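Local coordinates for protein putative NAD(P)H-flavin oxidoreductase (Streptococcus pyogenes serotype M1, PDB 2HAY) that binds flavin mononucleotide and, as a member of the nitroreductase family, probably uses it to catalyse NAD(P)H-dependent redox reactions, at residues V22-E27 / A75-E80; E28-E33 / L200-R205; F56-N61 / A82-L87; E66-F71 / N178-K183. All coordinates share one frame; numbering follows the deposited sequence.

Contact 1: residues V22-E27 / A75-E80; sequences VRVYKE and AQYQLE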
# COMPACT_ATOMS: atom_id res chain seq x y z
N VAL B 22 -1.96 -4.11 16.86
CA VAL B 22 -2.18 -4.95 18.04
C VAL B 22 -1.09 -6.03 18.12
O VAL B 22 -0.89 -6.80 17.18
CB VAL B 22 -3.62 -5.56 18.04
CG1 VAL B 22 -3.76 -6.62 19.11
CG2 VAL B 22 -4.69 -4.45 18.23
N ARG B 23 -0.37 -6.07 19.24
CA ARG B 23 0.71 -7.04 19.42
C ARG B 23 0.27 -8.33 20.10
O ARG B 23 0.75 -9.41 19.74
CB ARG B 23 1.88 -6.44 20.19
CG ARG B 23 2.53 -5.24 19.48
CD ARG B 23 3.79 -4.73 20.21
NE ARG B 23 3.76 -5.03 21.65
CZ ARG B 23 4.55 -5.93 22.25
NH1 ARG B 23 4.43 -6.14 23.56
NH2 ARG B 23 5.48 -6.60 21.55
N VAL B 24 -0.63 -8.22 21.07
CA VAL B 24 -1.07 -9.39 21.84
C VAL B 24 -2.57 -9.66 21.64
O VAL B 24 -3.42 -8.79 21.89
CB VAL B 24 -0.75 -9.25 23.34
CG1 VAL B 24 -1.02 -10.57 24.05
CG2 VAL B 24 0.71 -8.83 23.53
N TYR B 25 -2.86 -10.88 21.19
CA TYR B 25 -4.22 -11.30 20.87
C TYR B 25 -4.69 -12.34 21.87
O TYR B 25 -3.87 -13.04 22.48
CB TYR B 25 -4.31 -11.90 19.46
CG TYR B 25 -3.81 -10.96 18.38
CD1 TYR B 25 -2.45 -10.91 18.05
CD2 TYR B 25 -4.69 -10.09 17.73
CE1 TYR B 25 -1.99 -10.02 17.06
CE2 TYR B 25 -4.24 -9.22 16.76
CZ TYR B 25 -2.89 -9.19 16.44
OH TYR B 25 -2.45 -8.31 15.50
N LYS B 26 -6.00 -12.42 22.05
CA LYS B 26 -6.56 -13.52 22.79
C LYS B 26 -6.71 -14.75 21.90
O LYS B 26 -6.36 -14.72 20.72
CB LYS B 26 -7.86 -13.13 23.49
CG LYS B 26 -8.92 -12.53 22.68
CD LYS B 26 -9.79 -11.74 23.62
CE LYS B 26 -11.22 -11.65 23.13
NZ LYS B 26 -12.13 -11.02 24.15
N GLU B 27 -7.20 -15.83 22.50
CA GLU B 27 -7.19 -17.14 21.87
C GLU B 27 -8.28 -17.33 20.81
O GLU B 27 -8.16 -18.19 19.95
CB GLU B 27 -7.26 -18.22 22.95
CG GLU B 27 -6.51 -19.47 22.58
CD GLU B 27 -6.23 -20.38 23.76
OE1 GLU B 27 -5.61 -21.44 23.53
OE2 GLU B 27 -6.61 -20.06 24.91
N ALA B 75 7.51 -9.22 15.63
CA ALA B 75 6.35 -10.11 15.48
C ALA B 75 6.25 -11.20 16.55
O ALA B 75 5.49 -12.15 16.39
CB ALA B 75 6.36 -10.74 14.10
N GLN B 76 7.01 -11.03 17.63
CA GLN B 76 7.18 -12.05 18.66
C GLN B 76 5.85 -12.48 19.30
O GLN B 76 5.52 -13.67 19.35
CB GLN B 76 8.10 -11.50 19.77
CG GLN B 76 9.20 -12.42 20.19
CD GLN B 76 10.48 -12.12 19.47
OE1 GLN B 76 11.17 -11.15 19.81
NE2 GLN B 76 10.81 -12.92 18.47
N TYR B 77 5.09 -11.51 19.82
CA TYR B 77 3.82 -11.82 20.46
C TYR B 77 2.74 -12.08 19.42
O TYR B 77 1.82 -12.86 19.65
CB TYR B 77 3.45 -10.74 21.46
CG TYR B 77 4.31 -10.84 22.69
CD1 TYR B 77 5.48 -10.10 22.80
CD2 TYR B 77 3.97 -11.70 23.72
CE1 TYR B 77 6.29 -10.19 23.92
CE2 TYR B 77 4.78 -11.81 24.87
CZ TYR B 77 5.94 -11.05 24.95
OH TYR B 77 6.74 -11.16 26.06
N GLN B 78 2.88 -11.48 18.24
CA GLN B 78 1.91 -11.69 17.16
C GLN B 78 1.92 -13.15 16.66
O GLN B 78 0.86 -13.77 16.58
CB GLN B 78 2.13 -10.69 16.03
CG GLN B 78 1.88 -9.25 16.43
CD GLN B 78 3.14 -8.49 16.80
OE1 GLN B 78 4.01 -8.98 17.55
NE2 GLN B 78 3.27 -7.28 16.26
N LEU B 79 3.11 -13.68 16.36
CA LEU B 79 3.29 -15.10 16.05
C LEU B 79 2.82 -16.03 17.18
O LEU B 79 2.26 -17.11 16.91
CB LEU B 79 4.76 -15.39 15.70
CG LEU B 79 5.33 -14.89 14.37
CD1 LEU B 79 6.85 -14.99 14.40
CD2 LEU B 79 4.78 -15.66 13.17
N GLU B 80 3.03 -15.64 18.44
CA GLU B 80 2.54 -16.42 19.57
C GLU B 80 1.02 -16.51 19.65
O GLU B 80 0.47 -17.58 19.92
CB GLU B 80 3.02 -15.85 20.90
CG GLU B 80 4.41 -16.19 21.31
CD GLU B 80 4.59 -17.61 21.85
OE1 GLU B 80 3.61 -18.25 22.32
OE2 GLU B 80 5.75 -18.06 21.81

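Contact 2: residues E28-E33 / L200-R205; sequences EKISDE and LGYRLR. With SO4 (sulfate ion), chain H.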
# COMPACT_ATOMS: atom_id res chain seq x y z
N GLU B 28 -9.33 -16.52 20.98
CA GLU B 28 -10.46 -16.40 20.07
C GLU B 28 -10.07 -16.28 18.59
O GLU B 28 -9.35 -15.36 18.16
CB GLU B 28 -11.38 -15.24 20.51
CG GLU B 28 -12.46 -15.62 21.57
CD GLU B 28 -11.97 -15.69 23.04
OE1 GLU B 28 -12.76 -15.34 23.94
OE2 GLU B 28 -10.82 -16.12 23.31
N LYS B 29 -10.58 -17.23 17.81
CA LYS B 29 -10.25 -17.36 16.39
C LYS B 29 -11.23 -16.65 15.46
O LYS B 29 -12.40 -16.46 15.80
CB LYS B 29 -10.13 -18.83 15.99
CG LYS B 29 -9.01 -19.58 16.69
CD LYS B 29 -9.54 -20.59 17.69
CE LYS B 29 -9.88 -21.92 17.02
NZ LYS B 29 -9.75 -23.06 17.94
N ILE B 30 -10.74 -16.29 14.28
CA ILE B 30 -11.55 -15.62 13.26
C ILE B 30 -12.35 -16.69 12.52
O ILE B 30 -11.83 -17.76 12.26
CB ILE B 30 -10.63 -14.85 12.28
CG1 ILE B 30 -9.98 -13.65 12.98
CG2 ILE B 30 -11.36 -14.42 10.98
CD1 ILE B 30 -8.66 -13.27 12.36
N SER B 31 -13.60 -16.40 12.18
CA SER B 31 -14.41 -17.37 11.44
C SER B 31 -13.88 -17.54 10.02
O SER B 31 -13.19 -16.66 9.50
CB SER B 31 -15.88 -16.94 11.40
OG SER B 31 -16.03 -15.80 10.56
N ASP B 32 -14.23 -18.68 9.41
CA ASP B 32 -13.95 -18.94 8.00
C ASP B 32 -14.50 -17.86 7.07
O ASP B 32 -13.83 -17.48 6.10
CB ASP B 32 -14.55 -20.29 7.58
CG ASP B 32 -13.84 -21.49 8.21
OD1 ASP B 32 -14.46 -22.57 8.22
OD2 ASP B 32 -12.68 -21.36 8.66
N GLU B 33 -15.70 -17.38 7.36
CA GLU B 33 -16.34 -16.36 6.53
C GLU B 33 -15.60 -15.01 6.60
O GLU B 33 -15.43 -14.34 5.59
CB GLU B 33 -17.81 -16.20 6.90
CG GLU B 33 -18.54 -17.53 7.05
CD GLU B 33 -18.40 -18.15 8.45
OE1 GLU B 33 -18.90 -17.55 9.42
OE2 GLU B 33 -17.80 -19.23 8.57
N LEU B 200 -3.65 -11.24 12.42
CA LEU B 200 -5.05 -10.92 12.61
C LEU B 200 -5.60 -11.67 13.83
O LEU B 200 -5.12 -12.76 14.17
CB LEU B 200 -5.86 -11.23 11.34
CG LEU B 200 -5.28 -10.73 10.02
CD1 LEU B 200 -4.52 -11.89 9.33
CD2 LEU B 200 -6.37 -10.23 9.12
N GLY B 201 -6.59 -11.08 14.50
CA GLY B 201 -7.20 -11.68 15.70
C GLY B 201 -8.01 -10.67 16.47
O GLY B 201 -8.44 -9.69 15.92
N TYR B 202 -8.21 -10.92 17.75
CA TYR B 202 -8.94 -10.01 18.61
C TYR B 202 -8.03 -9.59 19.73
O TYR B 202 -7.39 -10.43 20.37
CB TYR B 202 -10.23 -10.66 19.13
CG TYR B 202 -11.09 -11.11 17.99
CD1 TYR B 202 -11.08 -12.44 17.54
CD2 TYR B 202 -11.87 -10.18 17.30
CE1 TYR B 202 -11.87 -12.83 16.45
CE2 TYR B 202 -12.66 -10.55 16.22
CZ TYR B 202 -12.66 -11.87 15.79
OH TYR B 202 -13.47 -12.17 14.71
N ARG B 203 -7.96 -8.28 19.96
CA ARG B 203 -7.06 -7.75 20.96
C ARG B 203 -7.39 -8.39 22.32
O ARG B 203 -8.55 -8.58 22.67
CB ARG B 203 -7.17 -6.23 21.03
CG ARG B 203 -8.48 -5.73 21.65
CD ARG B 203 -8.58 -4.23 21.57
NE ARG B 203 -8.56 -3.78 20.18
CZ ARG B 203 -8.64 -2.51 19.79
NH1 ARG B 203 -8.72 -1.55 20.69
NH2 ARG B 203 -8.62 -2.21 18.50
N LEU B 204 -6.34 -8.71 23.07
CA LEU B 204 -6.47 -9.11 24.46
C LEU B 204 -7.14 -7.98 25.25
O LEU B 204 -8.09 -8.22 25.99
CB LEU B 204 -5.09 -9.45 25.03
CG LEU B 204 -4.96 -10.15 26.37
CD1 LEU B 204 -5.71 -11.49 26.39
CD2 LEU B 204 -3.48 -10.35 26.71
N ARG B 205 -6.63 -6.76 25.08
CA ARG B 205 -7.24 -5.55 25.65
C ARG B 205 -6.88 -4.29 24.83
O ARG B 205 -5.97 -4.33 23.99
CB ARG B 205 -6.85 -5.38 27.13
CG ARG B 205 -5.54 -4.62 27.41
CD ARG B 205 -4.30 -5.45 27.17
NE ARG B 205 -3.18 -4.99 28.00
CZ ARG B 205 -2.35 -3.99 27.67
NH1 ARG B 205 -2.51 -3.31 26.54
NH2 ARG B 205 -1.36 -3.68 28.50
S SO4 H . -0.01 -0.92 24.74
O1 SO4 H . 0.80 -1.69 23.80
O2 SO4 H . 0.64 -0.95 26.05
O3 SO4 H . -0.11 0.48 24.30
O4 SO4 H . -1.34 -1.50 24.84
O HOH W 1 -7.52 -13.71 18.47
O HOH W 2 -14.72 -13.95 13.26

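Contact 3: residues F56-N61 / A82-L87; sequences FVVLDN and ASHFIL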
# COMPACT_ATOMS: atom_id res chain seq x y z
N PHE B 56 -1.02 -14.24 -1.32
CA PHE B 56 -1.33 -14.03 0.07
C PHE B 56 -1.47 -15.38 0.71
O PHE B 56 -2.32 -16.18 0.31
CB PHE B 56 -2.59 -13.17 0.17
CG PHE B 56 -2.46 -11.89 -0.59
CD1 PHE B 56 -1.75 -10.82 -0.05
CD2 PHE B 56 -2.95 -11.79 -1.89
CE1 PHE B 56 -1.56 -9.65 -0.80
CE2 PHE B 56 -2.77 -10.63 -2.62
CZ PHE B 56 -2.08 -9.55 -2.06
N VAL B 57 -0.59 -15.67 1.66
CA VAL B 57 -0.61 -17.00 2.25
C VAL B 57 -0.93 -17.04 3.73
O VAL B 57 -0.32 -16.34 4.54
CB VAL B 57 0.56 -17.97 1.80
CG1 VAL B 57 1.52 -17.36 0.77
CG2 VAL B 57 1.23 -18.77 3.00
N VAL B 58 -1.94 -17.84 4.05
CA VAL B 58 -2.33 -18.05 5.43
C VAL B 58 -1.38 -19.05 6.05
O VAL B 58 -1.39 -20.23 5.69
CB VAL B 58 -3.81 -18.46 5.55
CG1 VAL B 58 -4.19 -18.64 7.01
CG2 VAL B 58 -4.71 -17.38 4.89
N LEU B 59 -0.54 -18.56 6.95
CA LEU B 59 0.46 -19.39 7.60
C LEU B 59 -0.12 -19.94 8.91
O LEU B 59 -0.05 -19.27 9.94
CB LEU B 59 1.76 -18.62 7.87
CG LEU B 59 2.89 -19.47 8.47
CD1 LEU B 59 3.23 -20.66 7.59
CD2 LEU B 59 4.14 -18.64 8.72
N ASP B 60 -0.70 -21.13 8.84
CA ASP B 60 -1.28 -21.81 9.99
C ASP B 60 -0.25 -22.72 10.68
O ASP B 60 -0.37 -23.02 11.87
CB ASP B 60 -2.49 -22.63 9.53
CG ASP B 60 -3.78 -21.82 9.48
OD1 ASP B 60 -4.77 -22.32 8.90
OD2 ASP B 60 -3.82 -20.69 10.02
N ASN B 61 0.77 -23.14 9.93
CA ASN B 61 1.77 -24.09 10.41
C ASN B 61 2.59 -23.55 11.58
O ASN B 61 3.36 -22.59 11.43
CB ASN B 61 2.69 -24.51 9.26
CG ASN B 61 3.58 -25.68 9.64
OD1 ASN B 61 4.66 -25.50 10.20
ND2 ASN B 61 3.10 -26.89 9.38
N ALA B 82 -1.68 -14.56 17.72
CA ALA B 82 -2.63 -14.16 16.69
C ALA B 82 -3.47 -15.34 16.25
O ALA B 82 -3.01 -16.47 16.28
CB ALA B 82 -1.91 -13.52 15.49
N SER B 83 -4.72 -15.08 15.90
CA SER B 83 -5.59 -16.10 15.34
C SER B 83 -5.08 -16.58 13.97
O SER B 83 -4.95 -17.78 13.73
CB SER B 83 -7.00 -15.53 15.21
OG SER B 83 -7.76 -16.33 14.36
N HIS B 84 -4.83 -15.64 13.05
CA HIS B 84 -4.27 -15.97 11.74
C HIS B 84 -3.11 -15.07 11.42
O HIS B 84 -3.01 -13.94 11.91
CB HIS B 84 -5.31 -15.85 10.63
CG HIS B 84 -6.32 -16.96 10.62
ND1 HIS B 84 -7.45 -16.93 11.40
CD2 HIS B 84 -6.38 -18.10 9.90
CE1 HIS B 84 -8.18 -18.01 11.17
NE2 HIS B 84 -7.55 -18.75 10.27
N PHE B 85 -2.23 -15.58 10.58
CA PHE B 85 -1.02 -14.88 10.20
C PHE B 85 -0.90 -14.99 8.71
O PHE B 85 -0.93 -16.10 8.17
CB PHE B 85 0.17 -15.53 10.88
CG PHE B 85 1.22 -14.56 11.27
CD1 PHE B 85 2.22 -14.22 10.37
CD2 PHE B 85 1.23 -14.00 12.54
CE1 PHE B 85 3.20 -13.32 10.72
CE2 PHE B 85 2.22 -13.09 12.90
CZ PHE B 85 3.20 -12.75 12.00
N ILE B 86 -0.79 -13.85 8.03
CA ILE B 86 -0.78 -13.84 6.56
C ILE B 86 0.54 -13.31 6.02
O ILE B 86 0.99 -12.25 6.44
CB ILE B 86 -1.94 -12.99 5.98
CG1 ILE B 86 -3.29 -13.69 6.26
CG2 ILE B 86 -1.74 -12.74 4.49
CD1 ILE B 86 -4.51 -12.89 5.80
N LEU B 87 1.14 -14.06 5.10
CA LEU B 87 2.36 -13.64 4.43
C LEU B 87 2.01 -12.99 3.11
O LEU B 87 1.30 -13.60 2.32
CB LEU B 87 3.29 -14.85 4.17
CG LEU B 87 3.51 -15.81 5.33
CD1 LEU B 87 4.39 -16.97 4.86
CD2 LEU B 87 4.15 -15.10 6.53
O HOH W 3 -2.27 -18.38 10.63
O HOH W 4 -7.07 -20.96 8.55

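Contact 4: residues E66-F71 / N178-K183; sequences EEIKPF and NHILAK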
# COMPACT_ATOMS: atom_id res chain seq x y z
N GLU B 66 7.32 -20.90 14.60
CA GLU B 66 8.36 -21.06 15.63
C GLU B 66 9.77 -20.79 15.07
O GLU B 66 10.59 -20.13 15.71
CB GLU B 66 8.27 -22.46 16.29
CG GLU B 66 7.02 -22.69 17.21
CD GLU B 66 6.83 -24.16 17.68
OE1 GLU B 66 7.77 -24.98 17.62
OE2 GLU B 66 5.71 -24.49 18.14
N GLU B 67 10.04 -21.29 13.86
CA GLU B 67 11.29 -21.03 13.16
C GLU B 67 11.51 -19.57 12.73
O GLU B 67 12.64 -19.09 12.75
CB GLU B 67 11.40 -21.94 11.95
CG GLU B 67 12.80 -22.16 11.50
CD GLU B 67 12.92 -23.27 10.45
OE1 GLU B 67 11.93 -24.00 10.20
OE2 GLU B 67 14.04 -23.39 9.89
N ILE B 68 10.44 -18.88 12.36
CA ILE B 68 10.53 -17.47 11.96
C ILE B 68 10.85 -16.58 13.16
O ILE B 68 11.64 -15.64 13.07
CB ILE B 68 9.22 -17.01 11.22
CG1 ILE B 68 9.21 -17.54 9.78
CG2 ILE B 68 9.04 -15.48 11.25
CD1 ILE B 68 7.84 -17.40 9.09
N LYS B 69 10.29 -16.94 14.31
CA LYS B 69 10.27 -16.11 15.52
C LYS B 69 11.61 -15.46 16.01
O LYS B 69 11.60 -14.26 16.32
CB LYS B 69 9.58 -16.88 16.65
CG LYS B 69 8.71 -16.05 17.58
CD LYS B 69 8.04 -16.94 18.64
CE LYS B 69 6.63 -17.39 18.21
NZ LYS B 69 6.07 -18.39 19.18
N PRO B 70 12.73 -16.22 16.09
CA PRO B 70 14.00 -15.59 16.50
C PRO B 70 14.52 -14.48 15.57
O PRO B 70 15.40 -13.72 15.97
CB PRO B 70 15.01 -16.75 16.47
CG PRO B 70 14.21 -17.98 16.55
CD PRO B 70 12.90 -17.67 15.86
N PHE B 71 14.01 -14.42 14.35
CA PHE B 71 14.51 -13.42 13.41
C PHE B 71 13.48 -12.36 13.13
O PHE B 71 13.66 -11.56 12.22
CB PHE B 71 14.94 -14.08 12.10
CG PHE B 71 15.81 -15.30 12.30
CD1 PHE B 71 15.30 -16.56 12.04
CD2 PHE B 71 17.10 -15.17 12.77
CE1 PHE B 71 16.08 -17.69 12.21
CE2 PHE B 71 17.91 -16.30 12.96
CZ PHE B 71 17.40 -17.56 12.68
N ASN B 178 12.83 -15.39 4.18
CA ASN B 178 12.82 -15.95 2.84
C ASN B 178 13.47 -17.32 2.77
O ASN B 178 12.96 -18.22 2.12
CB ASN B 178 13.51 -15.00 1.85
CG ASN B 178 12.55 -13.93 1.29
OD1 ASN B 178 11.36 -14.16 1.17
ND2 ASN B 178 13.10 -12.77 0.91
N HIS B 179 14.60 -17.49 3.44
CA HIS B 179 15.22 -18.79 3.39
C HIS B 179 14.47 -19.85 4.16
O HIS B 179 14.48 -21.02 3.76
CB HIS B 179 16.72 -18.71 3.72
CG HIS B 179 17.51 -18.13 2.60
ND1 HIS B 179 17.57 -16.77 2.36
CD2 HIS B 179 18.24 -18.71 1.62
CE1 HIS B 179 18.30 -16.54 1.29
NE2 HIS B 179 18.73 -17.70 0.82
N ILE B 180 13.78 -19.46 5.23
CA ILE B 180 12.96 -20.42 5.98
C ILE B 180 11.78 -20.83 5.13
O ILE B 180 11.45 -22.00 5.07
CB ILE B 180 12.51 -19.84 7.35
CG1 ILE B 180 13.69 -19.75 8.32
CG2 ILE B 180 11.36 -20.67 7.99
CD1 ILE B 180 13.47 -18.70 9.42
N LEU B 181 11.18 -19.86 4.43
CA LEU B 181 10.01 -20.11 3.60
C LEU B 181 10.34 -20.95 2.38
O LEU B 181 9.58 -21.85 2.04
CB LEU B 181 9.35 -18.80 3.15
CG LEU B 181 8.72 -17.91 4.22
CD1 LEU B 181 8.01 -16.71 3.55
CD2 LEU B 181 7.79 -18.70 5.10
N ALA B 182 11.46 -20.65 1.73
CA ALA B 182 11.92 -21.50 0.62
C ALA B 182 12.25 -22.92 1.09
O ALA B 182 11.91 -23.90 0.43
CB ALA B 182 13.11 -20.88 -0.07
N LYS B 183 12.89 -23.03 2.26
CA LYS B 183 13.28 -24.32 2.81
C LYS B 183 12.03 -25.21 2.98
O LYS B 183 12.06 -26.40 2.69
CB LYS B 183 14.03 -24.11 4.12
CG LYS B 183 14.42 -25.38 4.87
CD LYS B 183 14.04 -25.29 6.34
CE LYS B 183 15.11 -24.66 7.19
NZ LYS B 183 15.22 -25.43 8.47

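Contact 1: residues V22-E27 / A75-E80
Arg23 reaches over the start of helix 76-81 and brings its guanidinium beside the Tyr77 ring, the two planes 74° apart. The approach is slanted, with NH2 of Arg23 3.7 Å from CD1 of Tyr77. Buried Gln78 lies against Arg23, its NE2 3.9 Å from CG of Arg23. The Gln78 chain turns at chi2 (97°), which carries its amide along the Arg23 backbone instead of straight out from the helix. Its CG sits 3.5 Å from the carbonyl oxygen of Arg23 and also meets the Tyr25 ring at the rim, near the ring plane, with CE1 of Tyr25 4.0 Å away. Val24 runs parallel to the Tyr77 side chain, CG2 of Val24 touching CB of Tyr77 at 3.9 Å. Beyond the two segments, Tyr25 OH is hydrogen-bonded to Ser199 OG, and Gln78 NE2 makes a weak hydrogen bond to Gly74 O. Arg23 and Gln78 both touch the bound flavin mononucleotide, so the loop 22-27 and the first turn of the helix form one part of the cofactor pocket. Between these segments the fit rests on van der Waals contact, while the amide and guanidinium take part in lining the flavin site.

Contact 2: residues E28-E33 / L200-R205
The backbone oxygen of Glu28 receives a hydrogen bond from a water at 2.5 Å, and the same water accepts one from Tyr202 N at 3.0 Å, joining the two segments through solvent. A second water repeats the device at the far end of the Tyr202 side chain: it donates to Tyr202 OH at 2.6 Å and accepts from Ser31 N. Between the two waters the tyrosine ring lies with its rim against the loop, Glu28 O standing 3.5 Å from CD1 of Tyr202 near the ring plane. Lys29 O faces the same edge close to CE1. With CG1 anti to its carbonyl carbon (chi1 -69°), buried Ile30 extends toward strand 192-201, where its CD1 meets CB of Leu200 at 3.6 Å and CG1 lies 4.0 Å from CE1 of Tyr202. Ile30 N is held separately by Ser83 OG. Away from the contact, Arg205 NH1 donates to a sulfate oxygen, O4, at 2.7 Å; the ion probably comes from the crystallisation liquor. Direct contact across the two segments is thus apolar or ring edge to carbonyl, and the polar linkage passes through the two waters, which serve the backbone of the loop leading into helix 32-43.

Contact 3: residues F56-N61 / A82-L87
Two neighbouring strands of the central antiparallel sheet, the 54-59 edge strand of this chain and 84-91, meet here. Val57 and Leu87 form a hydrogen-bonded pair: Val57 N donates to Leu87 O at 2.9 Å, and Leu87 N returns the bond to Val57 O at 2.8 Å. Leu59 N adds a third bond to Phe85 O at 2.8 Å. Val58 and Ile86, the non-hydrogen-bonded pair between them, share a face on which CG2 of Val58 lies 4.2 Å from CG1 of Ile86. The other face carries Val57, Leu59 and Leu87; Leu59 holds CG anti to the backbone N (chi1 -176°), which brings its CD2 to 4.2 Å from CD2 of Leu87. Where the strands part, one water bonds Leu59 O, Asp60 OD2 and Phe85 N, and another bridges Asp60 OD1 to His84 NE2. The His84 ring turns an edge to Val58, whose CG1 is 3.7 Å from CD2 of His84, while its ND1 is hydrogen-bonded to Ser83 OG. Ser83 and His84, both opposite Leu200, make a classic beta bulge. Helix 32-43 packs on Val58 and Ile86, helix 62-68 covers Leu59, and a strand of the second subunit pairs in parallel with 56-59, carrying the sheet across the dimer interface.

Contact 4: residues E66-F71 / N178-K183
Helix-to-helix packing with a salt bridge at its outer margin joins residues 66-71, on and just after helix 62-68, to the last turns of helix 174-183. Ile180 is the central residue. Its CD1 reaches the opposite backbone, 3.5 Å from Glu67 O, and also touches CD1 of the Phe71 ring at 3.8 Å, approaching that ring on a slant. Its other branch, CG2, lies 4.2 Å from CG1 of Ile68 and also rests against the Glu67 side chain. Ile180 and Glu67 run antiparallel past each other, so the methylenes of the glutamate cover the isoleucine while its carboxylate continues to Lys183. Glu67 is stretched out, with CG anti to the backbone N (chi1 -157°), whereas the lysine chain is folded along its length to bring NZ within 2.8 Å of Glu67 OE2. That bond uses the syn lone pair of OE2, and OE1 is hydrogen-bonded to His184 NE2, so both carboxylate oxygens are engaged and the group is probably held against rotation. Deeper in, CD1 of Ile68 meets CD2 of Leu181 at 4.2 Å. Both residues face the sheet strand 192-201, Ile68 on Met197 and Leu181 on Ile194. Ile68 also packs on Leu79 of helix 76-81, and Phe71 is backbone-bonded to His173, placing the contact beside both that helix and the sheet.

Contacts 1, 2 and 3 lie close together, their centres about 11 to 12 Å apart. The centre of contact 4 is about 14 Å from that of contact 3 and about 24 Å from that of contact 2, which it does not touch. Contacts 2 and 3 share the four-stranded sheet, contact 3 pairing strands 54-59 and 84-91 and contact 2 reaching neighbouring strand 192-201. Contact 4 packs on contact 3 through Leu181 and Ile68. Backbone bonds join contact 1 to contact 2. Along the chain, the segments of contact 1 alternate with those of the others, whereas contacts 3 and 4 fall between the segments of contact 2. Sequence-distant parts thus gather round the sheet, with contact 1 at the flavin.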